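Local coordinates for berberine bridge enzyme-like protein (PDB 5D79), which is an FAD-dependent oxidoreductase of the berberine bridge enzyme-like family, secreted by Arabidopsis and involved in adaptation to salt stress, at residues Arg387-Ala393 / Trp450-Val454. Residues are numbered along the deposited sequence; the frame is centred on the assembly and turned at random.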
loop_
_atom_site.group_PDB
_atom_site.type_symbol
_atom_site.label_atom_id
_atom_site.label_comp_id
_atom_site.label_asym_id
_atom_site.label_seq_id
_atom_site.Cartn_x
_atom_site.Cartn_y
_atom_site.Cartn_z
ATOM N N ARG A 387 -13.440 -20.408 8.222
ATOM C CA ARG A 387 -14.169 -19.474 7.380
ATOM C C ARG A 387 -13.632 -19.452 5.937
ATOM O O ARG A 387 -14.352 -19.115 5.005
ATOM C CB ARG A 387 -14.151 -18.078 8.016
ATOM C CG ARG A 387 -15.164 -17.924 9.175
ATOM C CD ARG A 387 -14.759 -16.815 10.129
ATOM N NE ARG A 387 -15.687 -16.634 11.244
ATOM C CZ ARG A 387 -16.653 -15.728 11.253
ATOM N NH1 ARG A 387 -17.458 -15.615 12.298
ATOM N NH2 ARG A 387 -16.818 -14.936 10.206
ATOM N N LEU A 388 -12.380 -19.851 5.747
ATOM C CA LEU A 388 -11.806 -19.900 4.407
ATOM C C LEU A 388 -12.329 -21.085 3.589
ATOM O O LEU A 388 -12.191 -21.117 2.366
ATOM C CB LEU A 388 -10.280 -19.945 4.489
ATOM C CG LEU A 388 -9.594 -18.594 4.701
ATOM C CD1 LEU A 388 -8.231 -18.796 5.302
ATOM C CD2 LEU A 388 -9.478 -17.847 3.390
ATOM N N GLU A 389 -12.940 -22.053 4.261
ATOM C CA GLU A 389 -13.589 -23.158 3.570
ATOM C C GLU A 389 -14.893 -22.718 2.890
ATOM O O GLU A 389 -15.489 -23.484 2.127
ATOM C CB GLU A 389 -13.867 -24.301 4.542
ATOM C CG GLU A 389 -12.688 -24.647 5.433
ATOM C CD GLU A 389 -12.987 -25.800 6.386
ATOM O OE1 GLU A 389 -14.175 -26.158 6.543
ATOM O OE2 GLU A 389 -12.033 -26.351 6.976
ATOM N N ALA A 390 -15.333 -21.493 3.178
ATOM C CA ALA A 390 -16.556 -20.930 2.597
ATOM C C ALA A 390 -16.448 -20.833 1.081
ATOM O O ALA A 390 -15.370 -20.558 0.559
ATOM C CB ALA A 390 -16.848 -19.557 3.193
ATOM N N PRO A 391 -17.566 -21.063 0.368
ATOM C CA PRO A 391 -17.526 -21.068 -1.095
ATOM C C PRO A 391 -17.048 -19.733 -1.633
ATOM O O PRO A 391 -16.246 -19.704 -2.566
ATOM C CB PRO A 391 -18.986 -21.326 -1.494
ATOM C CG PRO A 391 -19.640 -21.889 -0.279
ATOM C CD PRO A 391 -18.935 -21.269 0.881
ATOM N N GLU A 392 -17.521 -18.645 -1.028
ATOM C CA GLU A 392 -17.196 -17.300 -1.492
ATOM C C GLU A 392 -15.775 -16.881 -1.058
ATOM O O GLU A 392 -15.282 -15.823 -1.440
ATOM C CB GLU A 392 -18.269 -16.295 -1.014
ATOM C CG GLU A 392 -18.260 -15.892 0.473
ATOM C CD GLU A 392 -18.993 -16.864 1.395
ATOM O OE1 GLU A 392 -19.323 -17.980 0.955
ATOM O OE2 GLU A 392 -19.228 -16.510 2.576
ATOM N N ALA A 393 -15.100 -17.735 -0.293
ATOM C CA ALA A 393 -13.707 -17.478 0.076
ATOM C C ALA A 393 -12.703 -18.241 -0.801
ATOM O O ALA A 393 -11.555 -18.432 -0.394
ATOM C CB ALA A 393 -13.480 -17.824 1.542
ATOM N N TRP A 450 -18.436 -11.592 3.727
ATOM C CA TRP A 450 -17.422 -12.542 4.177
ATOM C C TRP A 450 -16.286 -11.821 4.898
ATOM O O TRP A 450 -15.893 -12.203 6.008
ATOM C CB TRP A 450 -16.858 -13.364 2.999
ATOM C CG TRP A 450 -15.913 -14.431 3.488
ATOM C CD1 TRP A 450 -16.244 -15.695 3.888
ATOM C CD2 TRP A 450 -14.490 -14.305 3.696
ATOM N NE1 TRP A 450 -15.119 -16.369 4.310
ATOM C CE2 TRP A 450 -14.030 -15.537 4.205
ATOM C CE3 TRP A 450 -13.563 -13.273 3.495
ATOM C CZ2 TRP A 450 -12.678 -15.767 4.513
ATOM C CZ3 TRP A 450 -12.223 -13.506 3.805
ATOM C CH2 TRP A 450 -11.797 -14.742 4.305
ATOM N N VAL A 451 -15.769 -10.773 4.264
ATOM C CA VAL A 451 -14.651 -10.008 4.805
ATOM C C VAL A 451 -15.070 -9.268 6.083
ATOM O O VAL A 451 -14.303 -9.182 7.048
ATOM C CB VAL A 451 -14.103 -9.003 3.753
ATOM C CG1 VAL A 451 -12.998 -8.144 4.340
ATOM C CG2 VAL A 451 -13.583 -9.739 2.537
ATOM N N ASP A 452 -16.295 -8.753 6.102
ATOM C CA ASP A 452 -16.811 -8.054 7.284
ATOM C C ASP A 452 -16.951 -9.007 8.483
ATOM O O ASP A 452 -16.683 -8.632 9.629
ATOM C CB ASP A 452 -18.167 -7.388 6.963
ATOM C CG ASP A 452 -18.657 -6.456 8.081
ATOM O OD1 ASP A 452 -18.182 -5.296 8.149
ATOM O OD2 ASP A 452 -19.524 -6.877 8.884
ATOM N N SER A 453 -17.344 -10.247 8.199
ATOM C CA SER A 453 -17.693 -11.208 9.242
ATOM C C SER A 453 -16.471 -11.751 9.984
ATOM O O SER A 453 -16.507 -11.912 11.206
ATOM C CB SER A 453 -18.499 -12.364 8.641
ATOM O OG SER A 453 -18.976 -13.233 9.650
ATOM N N VAL A 454 -15.393 -12.026 9.254
ATOM C CA VAL A 454 -14.168 -12.530 9.873
ATOM C C VAL A 454 -13.518 -11.412 10.693
ATOM O O VAL A 454 -12.978 -11.655 11.771
ATOM C CB VAL A 454 -13.156 -13.119 8.808
ATOM C CG1 VAL A 454 -12.718 -12.082 7.783
ATOM C CG2 VAL A 454 -11.940 -13.735 9.486
HETATM O O HOH W 1 -16.026 -14.863 7.323
#
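The indole of Trp450 reaches from helix 441-458 to segment 387-393, where its NE1 donates a hydrogen bond to the carbonyl oxygen of Arg387 at 2.9 Å. That oxygen lies almost in the ring plane, whereas NE1 sits well above the plane of the carbonyl; the N-H of Ala390 arrives from the other face, so two donors grip one oxygen. Tryptophan suits the place because its flat apolar ring also has one N-H to offer a carbonyl. With CG anti to the backbone N (chi1 -174°), the indole is carried across to where the methyl of Ala393 lies over one face, 3.5 Å from CB to Trp450 NE1, a fit that a compact residue permits. Leu388 CD2 meets Trp450 CZ2 (4.0 Å) on the benzene half, and Glu392 folds back so that OE2 approaches the ring edge, 3.4 Å from Trp450 CD1, its carboxylate nearly perpendicular to the indole.

Over the opposite face, offset toward the rim, a water links Arg387 NH2 to the carbonyl oxygen of Trp450. The Arg387 chain, extended from CG to NE, also carries NH2 to Ser453 OG, 2.8 Å away and close to the guanidinium plane, while its NE forms a salt bridge with Glu383. Were Trp450 replaced by an alanine, a gap would probably open beside Ala393 and Leu388, and the Arg387 carbonyl would lose its donor from helix 441-458. Far from the annotated sites, the contact thus joins segment 387-393 to that helix through a buried ring that packs and donates, and a partly exposed guanidinium whose several N-H groups serve serine, water and glutamate together.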